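Local coordinates for protein diacylglycerol kinase (Bacillus anthracis, PDB 3S40) that probably transfers a phosphate from ATP to diacylglycerol, making phosphatidic acid, at residues 21-24 with 25-28; 99-102 with 103-106; 110-113 with 114-117; 136-139 with 140-144. One frame throughout, in Å; residues are numbered along the deposited sequence.

How the contacts relate
Contacts 1, 2 and 3 follow one another along the diacylglycerol kinase catalytic domain, and each sits at the start of a helix: 24-38, 102-106 and 113-120. Contact 4 comes last, at the turn where strand 136-138 of one antiparallel sheet gives way to strand 141-144 of another. Centres of contacts 1 and 3 lie about 13 Å apart, and Asn27 packs on Ile113. Centres of contacts 2 and 3 are about 12 Å apart, tied by polar side chains. Contact 2 also touches contact 4, through Phe103 and Asp102 against Leu139 and Asn140, so the largely buried helix 102-106 lies where the parallel-sheet part meets the beta-sandwich-like part of the protein.

Contact 1. Residues 21-24 with 25-28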
ATOM      1  N   GLN A  21     -13.311 -11.011   9.962  1.00 72.06           N
ATOM      2  CA  GLN A  21     -13.742 -12.396  10.001  1.00 91.64           C
ATOM      3  C   GLN A  21     -15.133 -12.439  10.607  1.00 93.85           C
ATOM      4  O   GLN A  21     -16.112 -12.737   9.921  1.00 94.89           O
ATOM      5  CB  GLN A  21     -12.783 -13.220  10.865  1.00104.39           C
ATOM      6  CG  GLN A  21     -12.357 -14.551  10.264  1.00113.43           C
ATOM      7  CD  GLN A  21     -11.085 -14.437   9.444  1.00118.33           C
ATOM      8  OE1 GLN A  21     -10.091 -15.112   9.719  1.00118.51           O
ATOM      9  NE2 GLN A  21     -11.110 -13.579   8.431  1.00119.74           N
ATOM     10  N   GLY A  22     -15.209 -12.105  11.893  1.00 88.60           N
ATOM     11  CA  GLY A  22     -16.450 -12.161  12.642  1.00 82.11           C
ATOM     12  C   GLY A  22     -17.478 -11.106  12.278  1.00 73.36           C
ATOM     13  O   GLY A  22     -17.410 -10.463  11.229  1.00 76.75           O
ATOM     14  N   ASP A  23     -18.444 -10.927  13.166  1.00 58.81           N
ATOM     15  CA  ASP A  23     -19.550 -10.025  12.913  1.00 51.87           C
ATOM     16  C   ASP A  23     -19.282  -8.608  13.418  1.00 35.17           C
ATOM     17  O   ASP A  23     -18.364  -8.376  14.211  1.00 30.16           O
ATOM     18  CB  ASP A  23     -20.829 -10.575  13.557  1.00 61.08           C
ATOM     19  CG  ASP A  23     -20.754 -10.604  15.070  1.00 55.16           C
ATOM     20  OD1 ASP A  23     -20.016 -11.452  15.613  1.00 62.40           O
ATOM     21  OD2 ASP A  23     -21.436  -9.783  15.717  1.00 56.92           O
ATOM     22  N   LEU A  24     -20.111  -7.676  12.964  1.00 30.61           N
ATOM     23  CA  LEU A  24     -19.967  -6.263  13.302  1.00 28.69           C
ATOM     24  C   LEU A  24     -19.836  -6.020  14.798  1.00 31.46           C
ATOM     25  O   LEU A  24     -18.928  -5.331  15.239  1.00 26.03           O
ATOM     26  CB  LEU A  24     -21.147  -5.464  12.750  1.00 38.97           C
ATOM     27  CG  LEU A  24     -21.066  -3.947  12.949  1.00 37.50           C
ATOM     28  CD1 LEU A  24     -19.747  -3.436  12.387  1.00 30.88           C
ATOM     29  CD2 LEU A  24     -22.260  -3.234  12.314  1.00 38.47           C
ATOM     30  N   HIS A  25     -20.727  -6.621  15.579  1.00 31.85           N
ATOM     31  CA  HIS A  25     -20.806  -6.326  16.998  1.00 39.25           C
ATOM     32  C   HIS A  25     -19.542  -6.822  17.680  1.00 38.04           C
ATOM     33  O   HIS A  25     -18.937  -6.126  18.504  1.00 34.41           O
ATOM     34  CB  HIS A  25     -22.050  -6.981  17.615  1.00 51.08           C
ATOM     35  CG  HIS A  25     -22.444  -6.413  18.946  1.00 66.54           C
ATOM     36  ND1 HIS A  25     -23.657  -5.792  19.160  1.00 67.96           N
ATOM     37  CD2 HIS A  25     -21.789  -6.379  20.133  1.00 71.76           C
ATOM     38  CE1 HIS A  25     -23.730  -5.395  20.421  1.00 68.30           C
ATOM     39  NE2 HIS A  25     -22.610  -5.737  21.031  1.00 68.36           N
ATOM     40  N   THR A  26     -19.126  -8.025  17.314  1.00 35.36           N
ATOM     41  CA  THR A  26     -17.948  -8.605  17.919  1.00 30.00           C
ATOM     42  C   THR A  26     -16.702  -7.799  17.561  1.00 25.76           C
ATOM     43  O   THR A  26     -15.862  -7.525  18.421  1.00 28.50           O
ATOM     44  CB  THR A  26     -17.766 -10.073  17.506  1.00 45.13           C
ATOM     45  OG1 THR A  26     -18.785 -10.863  18.129  1.00 54.10           O
ATOM     46  CG2 THR A  26     -16.424 -10.578  17.965  1.00 46.43           C
ATOM     47  N   ASN A  27     -16.588  -7.418  16.295  1.00 23.54           N
ATOM     48  CA  ASN A  27     -15.472  -6.584  15.865  1.00 25.64           C
ATOM     49  C   ASN A  27     -15.423  -5.241  16.590  1.00 27.40           C
ATOM     50  O   ASN A  27     -14.364  -4.764  16.990  1.00 25.35           O
ATOM     51  CB  ASN A  27     -15.528  -6.379  14.354  1.00 24.13           C
ATOM     52  CG  ASN A  27     -15.327  -7.676  13.600  1.00 32.53           C
ATOM     53  OD1 ASN A  27     -14.729  -8.620  14.125  1.00 39.97           O
ATOM     54  ND2 ASN A  27     -15.829  -7.739  12.376  1.00 31.91           N
ATOM     55  N   LEU A  28     -16.586  -4.628  16.760  1.00 23.78           N
ATOM     56  CA  LEU A  28     -16.637  -3.320  17.372  1.00 13.88           C
ATOM     57  C   LEU A  28     -16.333  -3.391  18.874  1.00 19.70           C
ATOM     58  O   LEU A  28     -15.820  -2.435  19.464  1.00 28.81           O
ATOM     59  CB  LEU A  28     -17.989  -2.685  17.086  1.00 23.35           C
ATOM     60  CG  LEU A  28     -18.037  -1.524  16.095  1.00 32.81           C
ATOM     61  CD1 LEU A  28     -16.925  -1.592  15.082  1.00 32.77           C
ATOM     62  CD2 LEU A  28     -19.409  -1.437  15.411  1.00 30.75           C
TER
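Asp23 and Thr26 meet at the N-cap of helix 24-38, which follows the loop after strand 11-15. From CB the aspartate side chain reaches forward over the first amides of the helix, with CG between the backbone N and the carbonyl carbon (chi1 66°). That bend places both carboxylate oxygens at the helix start. OD1 accepts from Thr26 OG1 at 2.9 Å; the hydroxyl comes in on the syn side, 26° out of the carboxylate plane, and the two side chains cross at about a right angle. Asp23 OD2 covers the first amides, with weak bonds from His25 N at 3.2 Å and Thr26 N at 3.3 Å. A negative group here would probably be stabilised by the helix dipole. Asp23 O takes the regular helical bond from Asn27 N, while the Asn27 amide reaches back to the loop, where ND2 donates a weak bond to Gly22 O. One turn on, Leu28 N bonds to Leu24 O, and the two leucines run side by side in the same direction. Their branches touch on a partly exposed side of the helix, with Leu24 CD1 3.6 Å from Leu28 CD2.

Contact 2. Residues 99-102 with 103-106; sequences TCND and FSRT
Thr99 and Cys100 bring their carbonyls to the edge of the Arg105 guanidinium, near its plane. Thr99 O lies 3.5 Å from Arg105 NH1. Cys100 O carries the main bond: Arg105 NE donates to it at 2.6 Å, almost straight (175°), and NH1 adds a weak second bond. The arginine gets there with its chain extended from CG to NE, running back along the loop. Asn101 O is gripped twice, by Arg105 N at 2.9 Å in the regular helical bond and by Ser104 OG, also at 2.9 Å, the latter tilted from the carbonyl plane. Asn101 occupies the N-cap position with a left-handed backbone, yet its side chain caps nothing: OD1 accepts from Gly98 N and ND2 reaches Gln111. Asp102 opens helix 102-106; its O takes Thr106 N at 3.0 Å, while its carboxylate turns away to the amides of Gly208 and Gly209. Asp73 accepts from the backbone N atoms of Asn101 and Asp102. Thr99 to Asp102 are the TxND end of a GGTxND sequence, consistent with the signature of diacylglycerol kinases, and Asp73 lies in the GGDGT sequence.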
ATOM      1  N   THR A  99      -8.390  -9.856   4.137  1.00 37.01           N
ATOM      2  CA  THR A  99      -7.578 -11.064   4.246  1.00 47.68           C
ATOM      3  C   THR A  99      -6.080 -10.762   4.088  1.00 43.67           C
ATOM      4  O   THR A  99      -5.257 -11.312   4.817  1.00 41.49           O
ATOM      5  CB  THR A  99      -8.035 -12.156   3.261  1.00 57.93           C
ATOM      6  OG1 THR A  99      -7.941 -11.666   1.920  1.00 67.04           O
ATOM      7  CG2 THR A  99      -9.482 -12.556   3.551  1.00 57.78           C
ATOM      8  N   CYS A 100      -5.727  -9.871   3.164  1.00 33.91           N
ATOM      9  CA  CYS A 100      -4.315  -9.532   2.955  1.00 30.62           C
ATOM     10  C   CYS A 100      -3.805  -8.436   3.876  1.00 27.50           C
ATOM     11  O   CYS A 100      -2.805  -8.618   4.570  1.00 31.93           O
ATOM     12  CB  CYS A 100      -4.040  -9.168   1.500  1.00 43.34           C
ATOM     13  SG  CYS A 100      -4.187 -10.579   0.401  1.00 50.53           S
ATOM     14  N   ASN A 101      -4.474  -7.289   3.856  1.00 22.35           N
ATOM     15  CA  ASN A 101      -4.077  -6.181   4.706  1.00 26.55           C
ATOM     16  C   ASN A 101      -2.593  -5.840   4.475  1.00 25.09           C
ATOM     17  O   ASN A 101      -1.823  -5.635   5.414  1.00 26.69           O
ATOM     18  CB  ASN A 101      -4.371  -6.559   6.152  1.00 23.75           C
ATOM     19  CG  ASN A 101      -5.801  -7.045   6.326  1.00 27.21           C
ATOM     20  OD1 ASN A 101      -6.746  -6.341   5.953  1.00 26.46           O
ATOM     21  ND2 ASN A 101      -5.971  -8.254   6.862  1.00 20.73           N
ATOM     22  N   ASP A 102      -2.214  -5.791   3.200  1.00 26.33           N
ATOM     23  CA  ASP A 102      -0.830  -5.579   2.802  1.00 27.63           C
ATOM     24  C   ASP A 102      -0.201  -4.350   3.427  1.00 32.38           C
ATOM     25  O   ASP A 102       0.906  -4.414   3.993  1.00 24.03           O
ATOM     26  CB  ASP A 102      -0.730  -5.497   1.282  1.00 34.01           C
ATOM     27  CG  ASP A 102      -0.739  -6.867   0.637  1.00 34.91           C
ATOM     28  OD1 ASP A 102      -0.296  -7.819   1.314  1.00 31.85           O
ATOM     29  OD2 ASP A 102      -1.186  -6.986  -0.525  1.00 39.49           O
ATOM     30  N   PHE A 103      -0.883  -3.215   3.338  1.00 18.43           N
ATOM     31  CA  PHE A 103      -0.247  -2.049   3.913  1.00 23.34           C
ATOM     32  C   PHE A 103      -0.188  -2.025   5.444  1.00 16.66           C
ATOM     33  O   PHE A 103       0.773  -1.498   6.022  1.00 23.58           O
ATOM     34  CB  PHE A 103      -0.726  -0.718   3.324  1.00 21.29           C
ATOM     35  CG  PHE A 103       0.388   0.260   3.230  1.00 28.80           C
ATOM     36  CD1 PHE A 103       1.293   0.179   2.181  1.00 28.40           C
ATOM     37  CD2 PHE A 103       0.615   1.171   4.252  1.00 28.75           C
ATOM     38  CE1 PHE A 103       2.375   1.034   2.111  1.00 29.38           C
ATOM     39  CE2 PHE A 103       1.690   2.026   4.199  1.00 34.36           C
ATOM     40  CZ  PHE A 103       2.578   1.960   3.127  1.00 36.82           C
ATOM     41  N   SER A 104      -1.186  -2.606   6.093  1.00 21.76           N
ATOM     42  CA  SER A 104      -1.163  -2.725   7.536  1.00 23.15           C
ATOM     43  C   SER A 104       0.038  -3.577   7.934  1.00 18.32           C
ATOM     44  O   SER A 104       0.750  -3.272   8.914  1.00 21.71           O
ATOM     45  CB  SER A 104      -2.504  -3.286   8.085  1.00 22.75           C
ATOM     46  OG  SER A 104      -2.537  -4.711   8.109  1.00 27.97           O
ATOM     47  N   ARG A 105       0.312  -4.625   7.164  1.00 18.02           N
ATOM     48  CA  ARG A 105       1.503  -5.439   7.459  1.00 23.09           C
ATOM     49  C   ARG A 105       2.794  -4.658   7.274  1.00 24.72           C
ATOM     50  O   ARG A 105       3.740  -4.806   8.039  1.00 28.79           O
ATOM     51  CB  ARG A 105       1.547  -6.709   6.612  1.00 28.11           C
ATOM     52  CG  ARG A 105       0.462  -7.710   6.989  1.00 33.65           C
ATOM     53  CD  ARG A 105       0.432  -8.854   6.001  1.00 49.79           C
ATOM     54  NE  ARG A 105      -0.854  -9.534   6.012  1.00 47.64           N
ATOM     55  CZ  ARG A 105      -1.124 -10.582   6.777  1.00 44.44           C
ATOM     56  NH1 ARG A 105      -2.328 -11.139   6.726  1.00 37.34           N
ATOM     57  NH2 ARG A 105      -0.187 -11.064   7.591  1.00 29.63           N
ATOM     58  N   THR A 106       2.828  -3.808   6.260  1.00 24.97           N
ATOM     59  CA  THR A 106       4.013  -3.003   6.018  1.00 25.41           C
ATOM     60  C   THR A 106       4.357  -2.170   7.272  1.00 22.74           C
ATOM     61  O   THR A 106       5.530  -2.004   7.637  1.00 22.78           O
ATOM     62  CB  THR A 106       3.808  -2.127   4.762  1.00 24.97           C
ATOM     63  OG1 THR A 106       3.800  -2.971   3.600  1.00 16.85           O
ATOM     64  CG2 THR A 106       4.926  -1.104   4.626  1.00 21.60           C
TER

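Contact 3. Residues 110-113 with 114-117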
ATOM      1  N   PRO A 110      -0.388  -5.303  14.179  1.00 29.19           N
ATOM      2  CA  PRO A 110      -0.898  -6.618  14.598  1.00 33.79           C
ATOM      3  C   PRO A 110      -2.119  -7.000  13.774  1.00 28.13           C
ATOM      4  O   PRO A 110      -2.974  -6.149  13.512  1.00 27.35           O
ATOM      5  CB  PRO A 110      -1.325  -6.376  16.046  1.00 37.38           C
ATOM      6  CG  PRO A 110      -0.436  -5.278  16.522  1.00 42.26           C
ATOM      7  CD  PRO A 110      -0.140  -4.403  15.325  1.00 26.77           C
ATOM      8  N   GLN A 111      -2.216  -8.262  13.369  1.00 22.91           N
ATOM      9  CA  GLN A 111      -3.366  -8.685  12.574  1.00 32.48           C
ATOM     10  C   GLN A 111      -4.579  -9.048  13.455  1.00 33.21           C
ATOM     11  O   GLN A 111      -5.696  -9.200  12.966  1.00 32.27           O
ATOM     12  CB  GLN A 111      -2.977  -9.824  11.617  1.00 46.43           C
ATOM     13  CG  GLN A 111      -1.994  -9.398  10.515  1.00 42.42           C
ATOM     14  CD  GLN A 111      -2.568  -8.310   9.599  1.00 39.35           C
ATOM     15  OE1 GLN A 111      -3.503  -8.564   8.839  1.00 35.76           O
ATOM     16  NE2 GLN A 111      -2.009  -7.089   9.679  1.00 31.19           N
ATOM     17  N   ASN A 112      -4.348  -9.168  14.753  1.00 23.25           N
ATOM     18  CA  ASN A 112      -5.435  -9.260  15.725  1.00 30.95           C
ATOM     19  C   ASN A 112      -6.013  -7.857  15.897  1.00 35.68           C
ATOM     20  O   ASN A 112      -5.306  -6.936  16.341  1.00 26.59           O
ATOM     21  CB  ASN A 112      -4.883  -9.794  17.057  1.00 33.19           C
ATOM     22  CG  ASN A 112      -5.891  -9.711  18.195  1.00 45.30           C
ATOM     23  OD1 ASN A 112      -6.320  -8.630  18.592  1.00 51.27           O
ATOM     24  ND2 ASN A 112      -6.242 -10.860  18.749  1.00 48.45           N
ATOM     25  N   ILE A 113      -7.280  -7.671  15.532  1.00 26.53           N
ATOM     26  CA  ILE A 113      -7.812  -6.311  15.450  1.00 23.91           C
ATOM     27  C   ILE A 113      -7.851  -5.615  16.801  1.00 28.31           C
ATOM     28  O   ILE A 113      -7.668  -4.403  16.869  1.00 27.31           O
ATOM     29  CB  ILE A 113      -9.171  -6.242  14.752  1.00 30.61           C
ATOM     30  CG1 ILE A 113     -10.233  -7.000  15.549  1.00 25.77           C
ATOM     31  CG2 ILE A 113      -9.055  -6.789  13.330  1.00 25.03           C
ATOM     32  CD1 ILE A 113     -11.604  -6.927  14.909  1.00 27.98           C
ATOM     33  N   ALA A 114      -8.049  -6.374  17.880  1.00 25.47           N
ATOM     34  CA  ALA A 114      -8.014  -5.780  19.215  1.00 28.26           C
ATOM     35  C   ALA A 114      -6.644  -5.158  19.471  1.00 26.95           C
ATOM     36  O   ALA A 114      -6.544  -4.044  19.986  1.00 28.37           O
ATOM     37  CB  ALA A 114      -8.345  -6.829  20.302  1.00 23.68           C
ATOM     38  N   GLU A 115      -5.590  -5.903  19.135  1.00 25.00           N
ATOM     39  CA  GLU A 115      -4.206  -5.428  19.296  1.00 36.32           C
ATOM     40  C   GLU A 115      -3.878  -4.241  18.389  1.00 31.51           C
ATOM     41  O   GLU A 115      -3.162  -3.320  18.789  1.00 20.54           O
ATOM     42  CB  GLU A 115      -3.209  -6.562  19.038  1.00 42.13           C
ATOM     43  CG  GLU A 115      -3.289  -7.686  20.062  1.00 53.75           C
ATOM     44  CD  GLU A 115      -3.162  -7.169  21.486  1.00 64.77           C
ATOM     45  OE1 GLU A 115      -2.292  -6.305  21.728  1.00 62.32           O
ATOM     46  OE2 GLU A 115      -3.940  -7.616  22.360  1.00 71.93           O
ATOM     47  N   ALA A 116      -4.395  -4.286  17.164  1.00 19.58           N
ATOM     48  CA  ALA A 116      -4.256  -3.186  16.222  1.00 20.99           C
ATOM     49  C   ALA A 116      -4.873  -1.883  16.758  1.00 29.91           C
ATOM     50  O   ALA A 116      -4.313  -0.810  16.553  1.00 24.77           O
ATOM     51  CB  ALA A 116      -4.889  -3.566  14.876  1.00 20.77           C
ATOM     52  N   ALA A 117      -6.043  -1.973  17.405  1.00 21.73           N
ATOM     53  CA  ALA A 117      -6.697  -0.784  17.944  1.00 15.97           C
ATOM     54  C   ALA A 117      -5.875  -0.206  19.097  1.00 19.70           C
ATOM     55  O   ALA A 117      -5.713   0.988  19.200  1.00 22.97           O
ATOM     56  CB  ALA A 117      -8.167  -1.112  18.418  1.00 19.69           C
TER
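The N-cap of helix 113-120 is made by Asn112, whose side-chain oxygen meets Glu115 at the first turn. OD1 accepts from Glu115 N at 2.9 Å with an N-H...O angle of 161°, the donor tilted from the carbonyl plane of the amide. The asparagine CG stands opposite the backbone N (chi1 171°), and this swings the amide forward over the helix start, where OD1 also lies 3.2 Å from Ala114 CB. Glu115 CG, set beside its backbone N by the first torsion, comes to 3.5 Å from Asn112 OD1; the bend at the second torsion then carries the carboxylate away. The planes of the amide and the carboxylate are turned 55° apart. Lys118, one turn further on, makes a long, weak ion pair with the glutamate.

Behind the cap the backbone takes up the regular helical pattern, Ala116 N bonding to Asn112 O at 2.9 Å and Ala117 N to Ile113 O at 3.0 Å. This helix follows the loop after helix 102-106 in the kinase domain and packs against strand 91-96, edge strand of the parallel sheet; Ala116 touches Ile95 and Pro96, and Ile113 reaches across to Asn27, Lys30 and Ile31 of helix 24-38.

Two residues ahead of the cap, Pro110 lies against the first helical turn. Its ring crosses the Glu115 side chain at about a right angle, with CB 3.5 Å from Glu115 CB. Pro110 O comes within 3.5 Å of the methyl group Ala116 CB.

Contact 4. Residues 136-139 with 140-144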
ATOM      1  N   GLN A 136      -1.861   9.266 -10.864  1.00 49.60           N
ATOM      2  CA  GLN A 136      -2.684   8.383 -10.051  1.00 43.38           C
ATOM      3  C   GLN A 136      -1.829   7.916  -8.861  1.00 49.06           C
ATOM      4  O   GLN A 136      -0.669   7.509  -9.049  1.00 50.74           O
ATOM      5  CB  GLN A 136      -3.132   7.198 -10.897  1.00 44.22           C
ATOM      6  CG  GLN A 136      -3.618   5.994 -10.114  1.00 56.09           C
ATOM      7  CD  GLN A 136      -4.992   6.199  -9.517  1.00 71.75           C
ATOM      8  OE1 GLN A 136      -6.005   5.911 -10.154  1.00 76.50           O
ATOM      9  NE2 GLN A 136      -5.035   6.697  -8.286  1.00 77.52           N
ATOM     10  N   HIS A 137      -2.377   7.986  -7.647  1.00 37.19           N
ATOM     11  CA  HIS A 137      -1.610   7.628  -6.445  1.00 37.36           C
ATOM     12  C   HIS A 137      -1.719   6.154  -6.094  1.00 50.71           C
ATOM     13  O   HIS A 137      -2.814   5.596  -6.114  1.00 58.68           O
ATOM     14  CB  HIS A 137      -2.074   8.426  -5.216  1.00 26.39           C
ATOM     15  CG  HIS A 137      -1.872   9.900  -5.339  1.00 31.70           C
ATOM     16  ND1 HIS A 137      -2.883  10.760  -5.712  1.00 36.60           N
ATOM     17  CD2 HIS A 137      -0.777  10.670  -5.134  1.00 36.05           C
ATOM     18  CE1 HIS A 137      -2.417  11.997  -5.731  1.00 44.03           C
ATOM     19  NE2 HIS A 137      -1.142  11.970  -5.379  1.00 35.83           N
ATOM     20  N   PHE A 138      -0.590   5.535  -5.744  1.00 43.34           N
ATOM     21  CA  PHE A 138      -0.622   4.200  -5.135  1.00 45.67           C
ATOM     22  C   PHE A 138       0.327   4.046  -3.951  1.00 43.10           C
ATOM     23  O   PHE A 138       1.370   4.694  -3.873  1.00 41.68           O
ATOM     24  CB  PHE A 138      -0.392   3.073  -6.156  1.00 32.55           C
ATOM     25  CG  PHE A 138       0.986   3.051  -6.753  1.00 38.59           C
ATOM     26  CD1 PHE A 138       1.981   2.238  -6.217  1.00 31.90           C
ATOM     27  CD2 PHE A 138       1.280   3.822  -7.868  1.00 34.97           C
ATOM     28  CE1 PHE A 138       3.253   2.203  -6.787  1.00 31.59           C
ATOM     29  CE2 PHE A 138       2.542   3.792  -8.441  1.00 34.61           C
ATOM     30  CZ  PHE A 138       3.536   2.984  -7.897  1.00 35.23           C
ATOM     31  N   LEU A 139      -0.052   3.161  -3.042  1.00 38.16           N
ATOM     32  CA  LEU A 139       0.677   2.947  -1.804  1.00 46.22           C
ATOM     33  C   LEU A 139       1.513   1.671  -1.872  1.00 42.50           C
ATOM     34  O   LEU A 139       2.569   1.561  -1.237  1.00 37.41           O
ATOM     35  CB  LEU A 139      -0.327   2.834  -0.663  1.00 39.50           C
ATOM     36  CG  LEU A 139       0.027   3.485   0.664  1.00 45.38           C
ATOM     37  CD1 LEU A 139       0.667   4.832   0.421  1.00 43.85           C
ATOM     38  CD2 LEU A 139      -1.231   3.610   1.518  1.00 34.09           C
ATOM     39  N   ASN A 140       1.034   0.703  -2.647  1.00 32.02           N
ATOM     40  CA  ASN A 140       1.627  -0.622  -2.633  1.00 31.24           C
ATOM     41  C   ASN A 140       2.437  -0.976  -3.863  1.00 34.13           C
ATOM     42  O   ASN A 140       3.640  -1.239  -3.768  1.00 32.24           O
ATOM     43  CB  ASN A 140       0.557  -1.682  -2.396  1.00 37.14           C
ATOM     44  CG  ASN A 140       0.817  -2.472  -1.156  1.00 47.88           C
ATOM     45  OD1 ASN A 140       0.079  -2.375  -0.174  1.00 51.01           O
ATOM     46  ND2 ASN A 140       1.892  -3.249  -1.175  1.00 61.35           N
ATOM     47  N   PHE A 141       1.796  -0.985  -5.023  1.00 29.15           N
ATOM     48  CA  PHE A 141       2.497  -1.466  -6.191  1.00 30.59           C
ATOM     49  C   PHE A 141       1.851  -1.030  -7.488  1.00 32.82           C
ATOM     50  O   PHE A 141       0.674  -0.705  -7.535  1.00 34.46           O
ATOM     51  CB  PHE A 141       2.608  -3.001  -6.145  1.00 34.34           C
ATOM     52  CG  PHE A 141       1.368  -3.710  -6.624  1.00 36.29           C
ATOM     53  CD1 PHE A 141       1.250  -4.106  -7.949  1.00 32.67           C
ATOM     54  CD2 PHE A 141       0.311  -3.951  -5.760  1.00 43.73           C
ATOM     55  CE1 PHE A 141       0.108  -4.742  -8.397  1.00 41.13           C
ATOM     56  CE2 PHE A 141      -0.845  -4.585  -6.206  1.00 48.90           C
ATOM     57  CZ  PHE A 141      -0.945  -4.981  -7.525  1.00 45.98           C
ATOM     58  N   TRP A 142       2.660  -1.040  -8.535  1.00 36.15           N
ATOM     59  CA  TRP A 142       2.239  -0.807  -9.905  1.00 29.42           C
ATOM     60  C   TRP A 142       2.796  -2.013 -10.678  1.00 37.46           C
ATOM     61  O   TRP A 142       3.970  -2.359 -10.523  1.00 39.05           O
ATOM     62  CB  TRP A 142       2.879   0.497 -10.377  1.00 30.52           C
ATOM     63  CG  TRP A 142       2.716   0.889 -11.828  1.00 39.48           C
ATOM     64  CD1 TRP A 142       1.955   1.917 -12.316  1.00 38.47           C
ATOM     65  CD2 TRP A 142       3.387   0.316 -12.968  1.00 38.39           C
ATOM     66  NE1 TRP A 142       2.093   2.005 -13.687  1.00 38.74           N
ATOM     67  CE2 TRP A 142       2.963   1.034 -14.110  1.00 42.44           C
ATOM     68  CE3 TRP A 142       4.288  -0.739 -13.133  1.00 40.60           C
ATOM     69  CZ2 TRP A 142       3.403   0.722 -15.399  1.00 47.63           C
ATOM     70  CZ3 TRP A 142       4.733  -1.041 -14.410  1.00 44.73           C
ATOM     71  CH2 TRP A 142       4.287  -0.315 -15.528  1.00 52.11           C
ATOM     72  N   GLY A 143       1.958  -2.669 -11.476  1.00 35.64           N
ATOM     73  CA  GLY A 143       2.382  -3.836 -12.231  1.00 45.49           C
ATOM     74  C   GLY A 143       1.722  -4.019 -13.595  1.00 45.33           C
ATOM     75  O   GLY A 143       0.528  -3.769 -13.763  1.00 48.66           O
ATOM     76  N   ILE A 144       2.521  -4.434 -14.577  1.00 37.83           N
ATOM     77  CA  ILE A 144       2.024  -4.868 -15.881  1.00 44.76           C
ATOM     78  C   ILE A 144       2.495  -6.302 -16.131  1.00 46.64           C
ATOM     79  O   ILE A 144       3.641  -6.641 -15.814  1.00 41.77           O
ATOM     80  CB  ILE A 144       2.568  -3.991 -17.035  1.00 41.83           C
ATOM     81  CG1 ILE A 144       4.098  -4.028 -17.060  1.00 46.46           C
ATOM     82  CG2 ILE A 144       2.074  -2.557 -16.926  1.00 39.57           C
ATOM     83  CD1 ILE A 144       4.716  -3.212 -18.187  1.00 42.75           C
TER
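Phe138 holds its CG between the backbone N and the carbonyl carbon (chi1 67°), which sends the ring forward over the turn to the first residues of strand 141-144. Trp142, with CG opposite its own backbone N, leads its indole away and leaves the CB methylene to meet that ring. The result is a CH-pi contact: Trp142 CB sits over one face of Phe138, 4.0 Å from the ring centroid and 28° off the ring normal. The nearest ring atom is Phe138 CZ, 3.6 Å from Trp142 CB. The phenyl and the five-membered ring of the indole lie obliquely, planes at 40° and centroids 5.9 Å apart. Phe138 CD1 comes within 3.4 Å of Phe141 N, and CE1 lies near the peptide joining Phe141 and Trp142.

Leu139 and Asn140 form the bend joining strand 136-138, at the edge of one antiparallel sheet, to strand 141-144 inside another. The amides of the bend point to a single carboxylate: Asp275 takes Leu139 N on OD1, and both Asn140 N and Phe141 N on OD2. Asn140 ND2 donates to Tyr206 O, and Leu139 O accepts from Asn203 ND2.

The side-chain contact is apolar, a phenyl face against a methylene in a buried setting, with CD1 and CE1 of the ring beside the Phe141-Trp142 backbone. Dispersion between the Phe138 ring and Trp142 CB probably adds to the packing inside the bend, and the three amide bonds to Asp275 probably constrain its course.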